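PDB 2OV1: periplasmic binding protein component of an ABC type zinc uptake transporter from Synechocystis sp., which probably captures zinc in the periplasm and hands it to the membrane-embedded part of a zinc uptake transporter. Local coordinates for residues R159-F164 / Y175-I180; Y14-I19 / T114-E119; I102-T107 / P166-F171; G230-D235 / A249-N254. All blocks are in the same frame, centred on the assembly; numbering follows the deposited sequence.

Overall arrangement
Contact 3 lies nearest the middle of the chain, between segments that follow two zinc ligands; the side chain of S167 is about 4 Å from those of H101 and H165. H37 is the third histidine seen to bind zinc. Contacts 1 and 4 share the sheet of the C-terminal lobe, their centres about 11 Å apart, and meet where F161 CD1 lies 3.4 Å from I252 CD1. Contact 3 touches both, through W168 against Q179 and L234. Contact 2 belongs to the N-terminal lobe, with its centre about 29 Å from that of contact 1. It reaches contact 3 through F15, which packs on W103, and through their common helix 106-123.

Contact 1 of 4, residues R159-F164 / Y175-I180; sequences RKFIVF and YNLVQI
K160, F161 and I162 pair in parallel register with V178, Q179 and I180, the two strands of a beta-alpha-beta unit whose helix 169-174 lies between them in the chain. The ladder runs from V178 N to R159 O (2.8 Å), then F161 N to V178 O, I180 N to F161 O and V163 N to I180 O. R159 bends at chi2 and chi3 (-51° and -56°), bringing its guanidinium edge to the helix end, where N176 is the C-prime residue of a Schellman motif. R159 NE gives N176 O a nearly straight bond (3.3 Å), NH2 reaches Y175 O weakly, and L177 CD2 covers one face; NH1 bonds to L153 O and L156 O. A leucine in place of R159 would probably leave the carbonyls of Y175 and N176 without these donors and release the turn from L153. On the face that carries F161 and Q179, L177 CB touches F161 CE2 (3.6 Å), and Q179 CB sits over the ring, 4.1 Å from its centroid.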
loop_
_atom_site.group_PDB
_atom_site.type_symbol
_atom_site.label_atom_id
_atom_site.label_comp_id
_atom_site.label_asym_id
_atom_site.label_seq_id
_atom_site.Cartn_x
_atom_site.Cartn_y
_atom_site.Cartn_z
ATOM N N ARG A 159 20.319 -5.932 -0.316
ATOM C CA ARG A 159 19.327 -4.908 -0.007
ATOM C C ARG A 159 18.383 -4.647 -1.173
ATOM O O ARG A 159 17.405 -3.916 -1.039
ATOM C CB ARG A 159 20.024 -3.593 0.364
ATOM C CG ARG A 159 21.211 -3.723 1.316
ATOM C CD ARG A 159 20.860 -4.528 2.562
ATOM N NE ARG A 159 19.720 -3.976 3.294
ATOM C CZ ARG A 159 19.128 -4.564 4.336
ATOM N NH1 ARG A 159 19.557 -5.734 4.790
ATOM N NH2 ARG A 159 18.094 -3.983 4.919
ATOM N N LYS A 160 18.671 -5.251 -2.315
ATOM C CA LYS A 160 17.852 -5.027 -3.490
ATOM C C LYS A 160 16.896 -6.194 -3.742
ATOM O O LYS A 160 17.225 -7.344 -3.462
ATOM C CB LYS A 160 18.794 -4.774 -4.691
ATOM C CG LYS A 160 19.800 -3.616 -4.434
ATOM C CD LYS A 160 21.286 -3.852 -4.840
ATOM C CE LYS A 160 22.182 -2.785 -4.102
ATOM N NZ LYS A 160 23.661 -2.592 -4.442
ATOM N N PHE A 161 15.689 -5.889 -4.200
ATOM C CA PHE A 161 14.733 -6.941 -4.532
ATOM C C PHE A 161 13.987 -6.510 -5.786
ATOM O O PHE A 161 13.660 -5.336 -5.954
ATOM C CB PHE A 161 13.773 -7.258 -3.363
ATOM C CG PHE A 161 12.922 -6.101 -2.917
ATOM C CD1 PHE A 161 11.546 -6.099 -3.149
ATOM C CD2 PHE A 161 13.485 -5.037 -2.219
ATOM C CE1 PHE A 161 10.744 -5.056 -2.682
ATOM C CE2 PHE A 161 12.699 -3.990 -1.748
ATOM C CZ PHE A 161 11.329 -3.996 -1.975
ATOM N N ILE A 162 13.777 -7.464 -6.686
ATOM C CA ILE A 162 13.109 -7.204 -7.955
ATOM C C ILE A 162 11.603 -7.239 -7.799
ATOM O O ILE A 162 11.048 -8.233 -7.323
ATOM C CB ILE A 162 13.492 -8.266 -9.020
ATOM C CG1 ILE A 162 15.003 -8.233 -9.278
ATOM C CG2 ILE A 162 12.717 -8.015 -10.307
ATOM C CD1 ILE A 162 15.497 -9.395 -10.137
ATOM N N VAL A 163 10.937 -6.159 -8.190
ATOM C CA VAL A 163 9.477 -6.122 -8.118
ATOM C C VAL A 163 8.890 -5.817 -9.477
ATOM O O VAL A 163 9.456 -5.033 -10.232
ATOM C CB VAL A 163 8.951 -5.056 -7.130
ATOM C CG1 VAL A 163 9.383 -5.407 -5.716
ATOM C CG2 VAL A 163 9.436 -3.687 -7.525
ATOM N N PHE A 164 7.761 -6.446 -9.794
ATOM C CA PHE A 164 7.111 -6.202 -11.069
ATOM C C PHE A 164 6.619 -4.766 -11.065
ATOM O O PHE A 164 6.712 -4.082 -12.072
ATOM C CB PHE A 164 5.934 -7.157 -11.282
ATOM C CG PHE A 164 5.093 -6.816 -12.478
ATOM C CD1 PHE A 164 5.648 -6.804 -13.751
ATOM C CD2 PHE A 164 3.750 -6.479 -12.325
ATOM C CE1 PHE A 164 4.876 -6.455 -14.859
ATOM C CE2 PHE A 164 2.968 -6.129 -13.420
ATOM C CZ PHE A 164 3.533 -6.118 -14.690
ATOM N N TYR A 175 13.142 0.373 5.739
ATOM C CA TYR A 175 14.057 -0.687 6.088
ATOM C C TYR A 175 15.331 -0.800 5.251
ATOM O O TYR A 175 15.927 -1.875 5.140
ATOM C CB TYR A 175 13.268 -1.992 6.089
ATOM C CG TYR A 175 12.005 -1.859 6.920
ATOM C CD1 TYR A 175 12.082 -1.592 8.285
ATOM C CD2 TYR A 175 10.729 -1.927 6.331
ATOM C CE1 TYR A 175 10.932 -1.388 9.046
ATOM C CE2 TYR A 175 9.562 -1.728 7.090
ATOM C CZ TYR A 175 9.679 -1.456 8.449
ATOM O OH TYR A 175 8.562 -1.234 9.223
ATOM N N ASN A 176 15.752 0.315 4.668
ATOM C CA ASN A 176 16.967 0.342 3.874
ATOM C C ASN A 176 17.001 -0.672 2.726
ATOM O O ASN A 176 18.031 -1.292 2.466
ATOM C CB ASN A 176 18.166 0.132 4.800
ATOM C CG ASN A 176 18.205 1.150 5.933
ATOM O OD1 ASN A 176 18.519 0.816 7.084
ATOM N ND2 ASN A 176 17.892 2.400 5.613
ATOM N N LEU A 177 15.874 -0.855 2.046
ATOM C CA LEU A 177 15.830 -1.769 0.910
ATOM C C LEU A 177 15.748 -0.923 -0.359
ATOM O O LEU A 177 15.413 0.265 -0.310
ATOM C CB LEU A 177 14.620 -2.711 1.006
ATOM C CG LEU A 177 14.591 -3.726 2.158
ATOM C CD1 LEU A 177 13.235 -4.389 2.182
ATOM C CD2 LEU A 177 15.709 -4.764 2.013
ATOM N N VAL A 178 16.074 -1.526 -1.494
ATOM C CA VAL A 178 16.028 -0.822 -2.769
ATOM C C VAL A 178 15.264 -1.728 -3.732
ATOM O O VAL A 178 15.681 -2.860 -3.991
ATOM C CB VAL A 178 17.458 -0.560 -3.339
ATOM C CG1 VAL A 178 17.375 0.248 -4.627
ATOM C CG2 VAL A 178 18.303 0.174 -2.316
ATOM N N GLN A 179 14.137 -1.254 -4.251
ATOM C CA GLN A 179 13.394 -2.087 -5.174
ATOM C C GLN A 179 13.871 -1.854 -6.590
ATOM O O GLN A 179 14.269 -0.750 -6.953
ATOM C CB GLN A 179 11.865 -1.859 -5.047
ATOM C CG GLN A 179 11.387 -0.439 -5.284
ATOM C CD GLN A 179 9.885 -0.241 -5.071
ATOM O OE1 GLN A 179 9.383 0.866 -5.219
ATOM N NE2 GLN A 179 9.168 -1.311 -4.730
ATOM N N ILE A 180 13.887 -2.931 -7.367
ATOM C CA ILE A 180 14.282 -2.877 -8.766
ATOM C C ILE A 180 12.978 -3.201 -9.495
ATOM O O ILE A 180 12.556 -4.356 -9.567
ATOM C CB ILE A 180 15.359 -3.944 -9.091
ATOM C CG1 ILE A 180 16.486 -3.905 -8.042
ATOM C CG2 ILE A 180 15.931 -3.704 -10.476
ATOM C CD1 ILE A 180 17.092 -2.528 -7.822
#

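Contact 2 of 4, residues Y14-I19 / T114-E119; sequences YFLEKI and TTIAKE
Buried helix-on-helix packing in the N-terminal lobe brings L16 and I19 of helix 10-20 against I116 and A117 of helix 106-123. The axes of the two short segments approach to 10.0 Å, their directions 55° apart, and the contact between them is wholly apolar: no hydrogen bond crosses it. I116 is at the centre of the contact. Its CG2, anti to the backbone N, meets both methyls of L16, with CD2 at 3.5 Å and CD1 at 3.7 Å, while its CD1 reaches the L16 CD2 methyl and F15 CB. I19 approaches from one turn further along and crosses I116 at about a right angle. Its two branches divide the work: the long arm, stretched out at chi2 167°, carries CD1 to I116 CB (4.0 Å), and the short branch CG2 drops onto the backbone of A117. The small side chain of A117 is consistent with this close approach; across the two segments the CA atoms of I19 and A117 are 6.2 Å apart. Elements beyond these two helices complete the surroundings. F15 turns its ring away from I116 into an edge-to-face stack with W241, at the start of helix 241-256, and F138 of helix 128-153 packs on it too; L16 also meets V26 of strand 24-28, and A117 meets L135. At the alanine itself, I19 CG2 lies 3.7 Å from A117 CA and 3.8 Å from A117 CB.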
loop_
_atom_site.group_PDB
_atom_site.type_symbol
_atom_site.label_atom_id
_atom_site.label_comp_id
_atom_site.label_asym_id
_atom_site.label_seq_id
_atom_site.Cartn_x
_atom_site.Cartn_y
_atom_site.Cartn_z
ATOM N N TYR A 14 -8.668 -2.319 7.124
ATOM C CA TYR A 14 -7.921 -2.842 8.269
ATOM C C TYR A 14 -7.722 -1.666 9.236
ATOM O O TYR A 14 -7.966 -1.793 10.437
ATOM C CB TYR A 14 -6.567 -3.386 7.793
ATOM C CG TYR A 14 -5.690 -3.973 8.873
ATOM C CD1 TYR A 14 -5.847 -5.297 9.287
ATOM C CD2 TYR A 14 -4.732 -3.192 9.512
ATOM C CE1 TYR A 14 -5.074 -5.827 10.318
ATOM C CE2 TYR A 14 -3.953 -3.703 10.541
ATOM C CZ TYR A 14 -4.128 -5.020 10.942
ATOM O OH TYR A 14 -3.363 -5.531 11.963
ATOM N N PHE A 15 -7.296 -0.527 8.683
ATOM C CA PHE A 15 -7.063 0.711 9.436
ATOM C C PHE A 15 -8.322 1.238 10.123
ATOM O O PHE A 15 -8.306 1.542 11.314
ATOM C CB PHE A 15 -6.524 1.811 8.511
ATOM C CG PHE A 15 -5.229 1.470 7.837
ATOM C CD1 PHE A 15 -4.811 2.172 6.714
ATOM C CD2 PHE A 15 -4.427 0.445 8.311
ATOM C CE1 PHE A 15 -3.612 1.850 6.075
ATOM C CE2 PHE A 15 -3.227 0.120 7.674
ATOM C CZ PHE A 15 -2.821 0.817 6.560
ATOM N N LEU A 16 -9.413 1.359 9.376
ATOM C CA LEU A 16 -10.652 1.861 9.968
ATOM C C LEU A 16 -11.220 0.917 11.000
ATOM O O LEU A 16 -11.856 1.348 11.959
ATOM C CB LEU A 16 -11.717 2.127 8.896
ATOM C CG LEU A 16 -11.684 3.554 8.336
ATOM C CD1 LEU A 16 -12.386 4.537 9.285
ATOM C CD2 LEU A 16 -10.219 3.950 8.118
ATOM N N GLU A 17 -10.991 -0.373 10.806
ATOM C CA GLU A 17 -11.504 -1.365 11.736
ATOM C C GLU A 17 -10.741 -1.276 13.059
ATOM O O GLU A 17 -11.334 -1.419 14.122
ATOM C CB GLU A 17 -11.373 -2.761 11.124
ATOM C CG GLU A 17 -12.571 -3.673 11.349
ATOM C CD GLU A 17 -13.815 -3.269 10.562
ATOM O OE1 GLU A 17 -13.748 -3.209 9.313
ATOM O OE2 GLU A 17 -14.866 -3.026 11.198
ATOM N N LYS A 18 -9.434 -1.021 12.973
ATOM C CA LYS A 18 -8.561 -0.899 14.138
ATOM C C LYS A 18 -8.900 0.338 14.947
ATOM O O LYS A 18 -8.806 0.350 16.182
ATOM C CB LYS A 18 -7.099 -0.792 13.705
ATOM C CG LYS A 18 -6.468 -2.089 13.257
ATOM C CD LYS A 18 -6.218 -2.993 14.451
ATOM C CE LYS A 18 -5.610 -4.322 14.038
ATOM N NZ LYS A 18 -5.263 -5.159 15.229
ATOM N N ILE A 19 -9.296 1.388 14.242
ATOM C CA ILE A 19 -9.623 2.640 14.905
ATOM C C ILE A 19 -11.096 2.757 15.247
ATOM O O ILE A 19 -11.447 3.050 16.384
ATOM C CB ILE A 19 -9.195 3.833 14.033
ATOM C CG1 ILE A 19 -7.660 3.806 13.873
ATOM C CG2 ILE A 19 -9.658 5.139 14.669
ATOM C CD1 ILE A 19 -7.117 4.730 12.794
ATOM N N THR A 114 -3.717 8.299 12.798
ATOM C CA THR A 114 -3.952 9.422 13.686
ATOM C C THR A 114 -4.980 10.356 13.068
ATOM O O THR A 114 -5.939 10.762 13.716
ATOM C CB THR A 114 -2.643 10.176 13.940
ATOM O OG1 THR A 114 -1.707 9.288 14.565
ATOM C CG2 THR A 114 -2.882 11.361 14.838
ATOM N N THR A 115 -4.764 10.676 11.799
ATOM C CA THR A 115 -5.646 11.548 11.038
ATOM C C THR A 115 -7.057 10.953 10.975
ATOM O O THR A 115 -8.048 11.654 11.186
ATOM C CB THR A 115 -5.114 11.721 9.597
ATOM O OG1 THR A 115 -3.762 12.188 9.647
ATOM C CG2 THR A 115 -5.969 12.706 8.815
ATOM N N ILE A 116 -7.137 9.660 10.672
ATOM C CA ILE A 116 -8.414 8.956 10.564
ATOM C C ILE A 116 -9.140 9.015 11.900
ATOM O O ILE A 116 -10.341 9.293 11.963
ATOM C CB ILE A 116 -8.193 7.482 10.165
ATOM C CG1 ILE A 116 -7.511 7.418 8.801
ATOM C CG2 ILE A 116 -9.528 6.747 10.121
ATOM C CD1 ILE A 116 -6.993 6.059 8.411
ATOM N N ALA A 117 -8.389 8.739 12.964
ATOM C CA ALA A 117 -8.917 8.770 14.322
ATOM C C ALA A 117 -9.484 10.157 14.590
ATOM O O ALA A 117 -10.623 10.308 15.048
ATOM C CB ALA A 117 -7.812 8.453 15.322
ATOM N N LYS A 118 -8.681 11.171 14.292
ATOM C CA LYS A 118 -9.088 12.554 14.486
ATOM C C LYS A 118 -10.385 12.899 13.766
ATOM O O LYS A 118 -11.290 13.453 14.370
ATOM C CB LYS A 118 -7.985 13.503 14.019
ATOM C CG LYS A 118 -8.369 14.965 14.105
ATOM C CD LYS A 118 -7.242 15.862 13.612
ATOM C CE LYS A 118 -7.586 17.346 13.811
ATOM N NZ LYS A 118 -8.790 17.798 13.031
ATOM N N GLU A 119 -10.477 12.572 12.482
ATOM C CA GLU A 119 -11.674 12.888 11.707
ATOM C C GLU A 119 -12.891 12.092 12.122
ATOM O O GLU A 119 -14.007 12.599 12.111
ATOM C CB GLU A 119 -11.429 12.659 10.223
ATOM C CG GLU A 119 -10.326 13.503 9.646
ATOM C CD GLU A 119 -10.484 14.972 9.957
ATOM O OE1 GLU A 119 -11.642 15.450 10.045
ATOM O OE2 GLU A 119 -9.444 15.655 10.113
#

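Contact 3 of 4, residues I102-T107 / P166-F171; sequences IWLSPT and PSWAYF
L104 reaches from the type I turn I102-S105, which leads into helix 106-123, to the start of helix 169-174, its CB already directed at S167 and W168. CG stands anti to the carbonyl carbon (chi1 -66°), and the chain forks there. CD1 comes to 3.3 Å from S167 O and lies over the indole of W168, 4.0 Å from the centroid of the six-membered ring. CD2 reaches the rim of the same ring at CZ3 (3.9 Å). L104 O lies at the edge of the F171 ring, in its plane, 3.4 Å from F171 CB. I102 makes a second CH-pi contact: with chi1 56°, CG2 stands anti to the carbonyl carbon and lies over the Y170 ring, 3.6 Å from its centroid. Y170 OH bonds to D99 O and L89 N, pinning that end of the ring. S105 packs its CB on Y170 CB, while its OG caps helix 106-123 at L108 N. H101 and H165, seen to bind zinc, directly precede the two segments, placing the junction beside the zinc site. Around it L245 of helix 241-256 packs on P106, W168 and F171, L153 of helix 128-153 on F171, and Q179 of strand 178-181 on W168.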
loop_
_atom_site.group_PDB
_atom_site.type_symbol
_atom_site.label_atom_id
_atom_site.label_comp_id
_atom_site.label_asym_id
_atom_site.label_seq_id
_atom_site.Cartn_x
_atom_site.Cartn_y
_atom_site.Cartn_z
ATOM N N ILE A 102 1.953 4.874 0.696
ATOM C CA ILE A 102 2.399 5.146 2.056
ATOM C C ILE A 102 1.677 4.214 3.012
ATOM O O ILE A 102 2.071 4.068 4.172
ATOM C CB ILE A 102 2.071 6.581 2.500
ATOM C CG1 ILE A 102 0.562 6.831 2.350
ATOM C CG2 ILE A 102 2.877 7.574 1.704
ATOM C CD1 ILE A 102 0.098 8.153 2.947
ATOM N N TRP A 103 0.606 3.594 2.534
ATOM C CA TRP A 103 -0.132 2.709 3.404
ATOM C C TRP A 103 0.683 1.460 3.655
ATOM O O TRP A 103 0.321 0.626 4.484
ATOM C CB TRP A 103 -1.491 2.360 2.800
ATOM C CG TRP A 103 -1.403 1.460 1.645
ATOM C CD1 TRP A 103 -1.250 0.096 1.676
ATOM C CD2 TRP A 103 -1.417 1.833 0.267
ATOM N NE1 TRP A 103 -1.167 -0.400 0.404
ATOM C CE2 TRP A 103 -1.266 0.641 -0.485
ATOM C CE3 TRP A 103 -1.537 3.056 -0.411
ATOM C CZ2 TRP A 103 -1.236 0.642 -1.892
ATOM C CZ3 TRP A 103 -1.506 3.055 -1.803
ATOM C CH2 TRP A 103 -1.357 1.856 -2.528
ATOM N N LEU A 104 1.798 1.323 2.952
ATOM C CA LEU A 104 2.633 0.142 3.142
ATOM C C LEU A 104 3.827 0.374 4.057
ATOM O O LEU A 104 4.755 -0.426 4.081
ATOM C CB LEU A 104 3.081 -0.405 1.781
ATOM C CG LEU A 104 1.919 -0.967 0.927
ATOM C CD1 LEU A 104 2.419 -1.291 -0.465
ATOM C CD2 LEU A 104 1.338 -2.218 1.598
ATOM N N SER A 105 3.799 1.466 4.813
ATOM C CA SER A 105 4.876 1.761 5.764
ATOM C C SER A 105 4.273 1.860 7.160
ATOM O O SER A 105 3.480 2.763 7.441
ATOM C CB SER A 105 5.583 3.076 5.436
ATOM O OG SER A 105 6.277 3.558 6.576
ATOM N N PRO A 106 4.641 0.927 8.049
ATOM C CA PRO A 106 4.146 0.888 9.425
ATOM C C PRO A 106 4.269 2.261 10.107
ATOM O O PRO A 106 3.319 2.759 10.711
ATOM C CB PRO A 106 5.029 -0.178 10.060
ATOM C CG PRO A 106 5.271 -1.114 8.929
ATOM C CD PRO A 106 5.595 -0.168 7.805
ATOM N N THR A 107 5.444 2.868 9.987
ATOM C CA THR A 107 5.713 4.169 10.579
ATOM C C THR A 107 4.799 5.273 10.038
ATOM O O THR A 107 4.277 6.071 10.809
ATOM C CB THR A 107 7.180 4.560 10.355
ATOM O OG1 THR A 107 8.028 3.584 10.976
ATOM C CG2 THR A 107 7.461 5.938 10.937
ATOM N N PRO A 166 6.650 -1.050 -8.645
ATOM C CA PRO A 166 7.269 -0.366 -7.508
ATOM C C PRO A 166 6.224 0.136 -6.523
ATOM O O PRO A 166 5.956 1.330 -6.441
ATOM C CB PRO A 166 8.033 0.764 -8.179
ATOM C CG PRO A 166 7.092 1.166 -9.264
ATOM C CD PRO A 166 6.591 -0.164 -9.826
ATOM N N SER A 167 5.637 -0.790 -5.780
ATOM C CA SER A 167 4.627 -0.440 -4.802
ATOM C C SER A 167 5.252 -0.379 -3.416
ATOM O O SER A 167 4.601 0.055 -2.471
ATOM C CB SER A 167 3.514 -1.488 -4.791
ATOM O OG SER A 167 3.086 -1.792 -6.101
ATOM N N TRP A 168 6.510 -0.805 -3.296
ATOM C CA TRP A 168 7.154 -0.833 -1.994
ATOM C C TRP A 168 8.270 0.190 -1.764
ATOM O O TRP A 168 9.251 -0.101 -1.078
ATOM C CB TRP A 168 7.649 -2.268 -1.714
ATOM C CG TRP A 168 6.623 -3.310 -2.108
ATOM C CD1 TRP A 168 6.343 -3.748 -3.383
ATOM C CD2 TRP A 168 5.629 -3.912 -1.266
ATOM N NE1 TRP A 168 5.241 -4.560 -3.386
ATOM C CE2 TRP A 168 4.780 -4.682 -2.102
ATOM C CE3 TRP A 168 5.366 -3.872 0.110
ATOM C CZ2 TRP A 168 3.687 -5.406 -1.601
ATOM C CZ3 TRP A 168 4.276 -4.592 0.605
ATOM C CH2 TRP A 168 3.453 -5.347 -0.248
ATOM N N ALA A 169 8.122 1.395 -2.306
ATOM C CA ALA A 169 9.170 2.414 -2.143
ATOM C C ALA A 169 9.286 2.898 -0.701
ATOM O O ALA A 169 10.386 3.119 -0.194
ATOM C CB ALA A 169 8.908 3.610 -3.070
ATOM N N TYR A 170 8.143 3.070 -0.051
ATOM C CA TYR A 170 8.120 3.523 1.325
ATOM C C TYR A 170 8.636 2.413 2.239
ATOM O O TYR A 170 9.590 2.600 3.007
ATOM C CB TYR A 170 6.699 3.957 1.665
ATOM C CG TYR A 170 6.336 5.262 0.980
ATOM C CD1 TYR A 170 6.747 6.484 1.517
ATOM C CD2 TYR A 170 5.620 5.281 -0.222
ATOM C CE1 TYR A 170 6.454 7.692 0.885
ATOM C CE2 TYR A 170 5.322 6.496 -0.870
ATOM C CZ TYR A 170 5.743 7.691 -0.305
ATOM O OH TYR A 170 5.451 8.897 -0.905
ATOM N N PHE A 171 8.005 1.253 2.141
ATOM C CA PHE A 171 8.413 0.086 2.909
ATOM C C PHE A 171 9.930 -0.098 2.739
ATOM O O PHE A 171 10.650 -0.328 3.703
ATOM C CB PHE A 171 7.663 -1.140 2.377
ATOM C CG PHE A 171 8.052 -2.433 3.030
ATOM C CD1 PHE A 171 7.265 -2.989 4.036
ATOM C CD2 PHE A 171 9.193 -3.117 2.609
ATOM C CE1 PHE A 171 7.602 -4.207 4.607
ATOM C CE2 PHE A 171 9.540 -4.328 3.170
ATOM C CZ PHE A 171 8.742 -4.883 4.174
#

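Contact 4 of 4, residues G230-D235 / A249-N254; sequences GVELLD and AQKIAN
K251 fills the close side of this contact, lying obliquely across E232 and ending on the strand backbone. Its CD rests 3.3 Å from E232 OE2, so the aliphatic chain and not the ammonium group meets the carboxylate; NZ stays 5.2 Å from E232 OE2. Bends at chi2 and chi4 (-94° and 59°) steer NZ past the acid to L233 O, 2.9 Å away and nearly along the C=O axis. Beside it L234 sends CD2 towards K251 CB and CD1 towards I252 CD1, and F210 of the next strand packs on E232, L234 and K251. Strand 230-234 is an outermost strand of the parallel sheet in the C-terminal lobe, and helix 241-256, next in the chain, runs back across it: the segment axes are 9.7 Å apart and close to antiparallel, at 155°. A methionine in place of K251 is likely to leave L233 O without this donor and to remove this positive charge from the neighbourhood of the E232 carboxylate. The other side is looser and spanned by water. One water donates to E232 OE2 and to K251 O, both at 2.6 Å. A second donates to E232 OE1 (2.8 Å) and accepts from N254 ND2, whose amide is held from turning by Q250 NE2 bonding to N254 OD1 in a nearly straight line.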
loop_
_atom_site.group_PDB
_atom_site.type_symbol
_atom_site.label_atom_id
_atom_site.label_comp_id
_atom_site.label_asym_id
_atom_site.label_seq_id
_atom_site.Cartn_x
_atom_site.Cartn_y
_atom_site.Cartn_z
ATOM N N GLY A 230 13.516 -17.410 -8.893
ATOM C CA GLY A 230 12.170 -17.911 -8.692
ATOM C C GLY A 230 11.180 -16.768 -8.639
ATOM O O GLY A 230 11.576 -15.608 -8.553
ATOM N N VAL A 231 9.894 -17.089 -8.696
ATOM C CA VAL A 231 8.855 -16.066 -8.664
ATOM C C VAL A 231 7.976 -16.182 -7.427
ATOM O O VAL A 231 7.537 -17.271 -7.036
ATOM C CB VAL A 231 7.923 -16.157 -9.898
ATOM C CG1 VAL A 231 6.816 -15.132 -9.806
ATOM C CG2 VAL A 231 8.725 -15.959 -11.157
ATOM N N GLU A 232 7.719 -15.044 -6.806
ATOM C CA GLU A 232 6.852 -15.000 -5.648
ATOM C C GLU A 232 6.014 -13.753 -5.791
ATOM O O GLU A 232 6.381 -12.835 -6.521
ATOM C CB GLU A 232 7.678 -14.953 -4.374
ATOM C CG GLU A 232 7.830 -16.320 -3.749
ATOM C CD GLU A 232 8.937 -16.376 -2.733
ATOM O OE1 GLU A 232 9.120 -17.450 -2.122
ATOM O OE2 GLU A 232 9.631 -15.353 -2.540
ATOM N N LEU A 233 4.881 -13.725 -5.108
ATOM C CA LEU A 233 4.013 -12.569 -5.182
ATOM C C LEU A 233 4.078 -11.732 -3.917
ATOM O O LEU A 233 4.325 -12.244 -2.825
ATOM C CB LEU A 233 2.565 -13.002 -5.441
ATOM C CG LEU A 233 2.379 -13.780 -6.746
ATOM C CD1 LEU A 233 0.949 -14.304 -6.841
ATOM C CD2 LEU A 233 2.713 -12.880 -7.921
ATOM N N LEU A 234 3.904 -10.428 -4.110
ATOM C CA LEU A 234 3.867 -9.445 -3.038
ATOM C C LEU A 234 2.568 -8.711 -3.286
ATOM O O LEU A 234 2.402 -8.086 -4.333
ATOM C CB LEU A 234 5.021 -8.450 -3.132
ATOM C CG LEU A 234 6.402 -8.998 -2.795
ATOM C CD1 LEU A 234 7.352 -7.828 -2.532
ATOM C CD2 LEU A 234 6.316 -9.900 -1.562
ATOM N N ASP A 235 1.653 -8.801 -2.321
ATOM C CA ASP A 235 0.331 -8.170 -2.409
ATOM C C ASP A 235 0.218 -6.908 -1.561
ATOM O O ASP A 235 0.093 -6.975 -0.340
ATOM C CB ASP A 235 -0.745 -9.159 -1.967
ATOM C CG ASP A 235 -2.140 -8.629 -2.187
ATOM O OD1 ASP A 235 -2.260 -7.573 -2.850
ATOM O OD2 ASP A 235 -3.115 -9.258 -1.709
ATOM N N ALA A 249 8.153 -9.271 4.316
ATOM C CA ALA A 249 9.484 -9.114 4.860
ATOM C C ALA A 249 10.170 -10.470 4.854
ATOM O O ALA A 249 11.374 -10.567 4.628
ATOM C CB ALA A 249 9.414 -8.570 6.266
ATOM N N GLN A 250 9.403 -11.532 5.067
ATOM C CA GLN A 250 9.988 -12.873 5.096
ATOM C C GLN A 250 10.363 -13.400 3.714
ATOM O O GLN A 250 11.296 -14.191 3.582
ATOM C CB GLN A 250 9.037 -13.854 5.789
ATOM C CG GLN A 250 9.744 -15.087 6.313
ATOM C CD GLN A 250 10.932 -14.753 7.220
ATOM O OE1 GLN A 250 10.781 -14.117 8.271
ATOM N NE2 GLN A 250 12.124 -15.163 6.799
ATOM N N LYS A 251 9.626 -12.965 2.694
ATOM C CA LYS A 251 9.883 -13.369 1.315
ATOM C C LYS A 251 11.194 -12.722 0.913
ATOM O O LYS A 251 12.062 -13.353 0.298
ATOM C CB LYS A 251 8.789 -12.841 0.406
ATOM C CG LYS A 251 7.461 -13.494 0.618
ATOM C CD LYS A 251 7.304 -14.628 -0.348
ATOM C CE LYS A 251 5.888 -15.140 -0.328
ATOM N NZ LYS A 251 4.936 -14.058 -0.685
ATOM N N ILE A 252 11.316 -11.445 1.264
ATOM C CA ILE A 252 12.516 -10.686 0.977
ATOM C C ILE A 252 13.668 -11.403 1.670
ATOM O O ILE A 252 14.605 -11.846 1.016
ATOM C CB ILE A 252 12.450 -9.252 1.540
ATOM C CG1 ILE A 252 11.252 -8.487 0.966
ATOM C CG2 ILE A 252 13.750 -8.531 1.228
ATOM C CD1 ILE A 252 11.310 -8.243 -0.513
ATOM N N ALA A 253 13.578 -11.522 2.993
ATOM C CA ALA A 253 14.617 -12.166 3.787
ATOM C C ALA A 253 15.028 -13.507 3.213
ATOM O O ALA A 253 16.213 -13.841 3.181
ATOM C CB ALA A 253 14.145 -12.336 5.216
ATOM N N ASN A 254 14.047 -14.277 2.752
ATOM C CA ASN A 254 14.318 -15.590 2.170
ATOM C C ASN A 254 15.143 -15.477 0.895
ATOM O O ASN A 254 15.981 -16.333 0.614
ATOM C CB ASN A 254 13.009 -16.319 1.862
ATOM C CG ASN A 254 12.364 -16.906 3.103
ATOM O OD1 ASN A 254 12.835 -16.705 4.227
ATOM N ND2 ASN A 254 11.272 -17.629 2.908
HETATM O O HOH W 1 11.783 -15.521 -1.074
HETATM O O HOH W 2 10.143 -17.739 0.493
#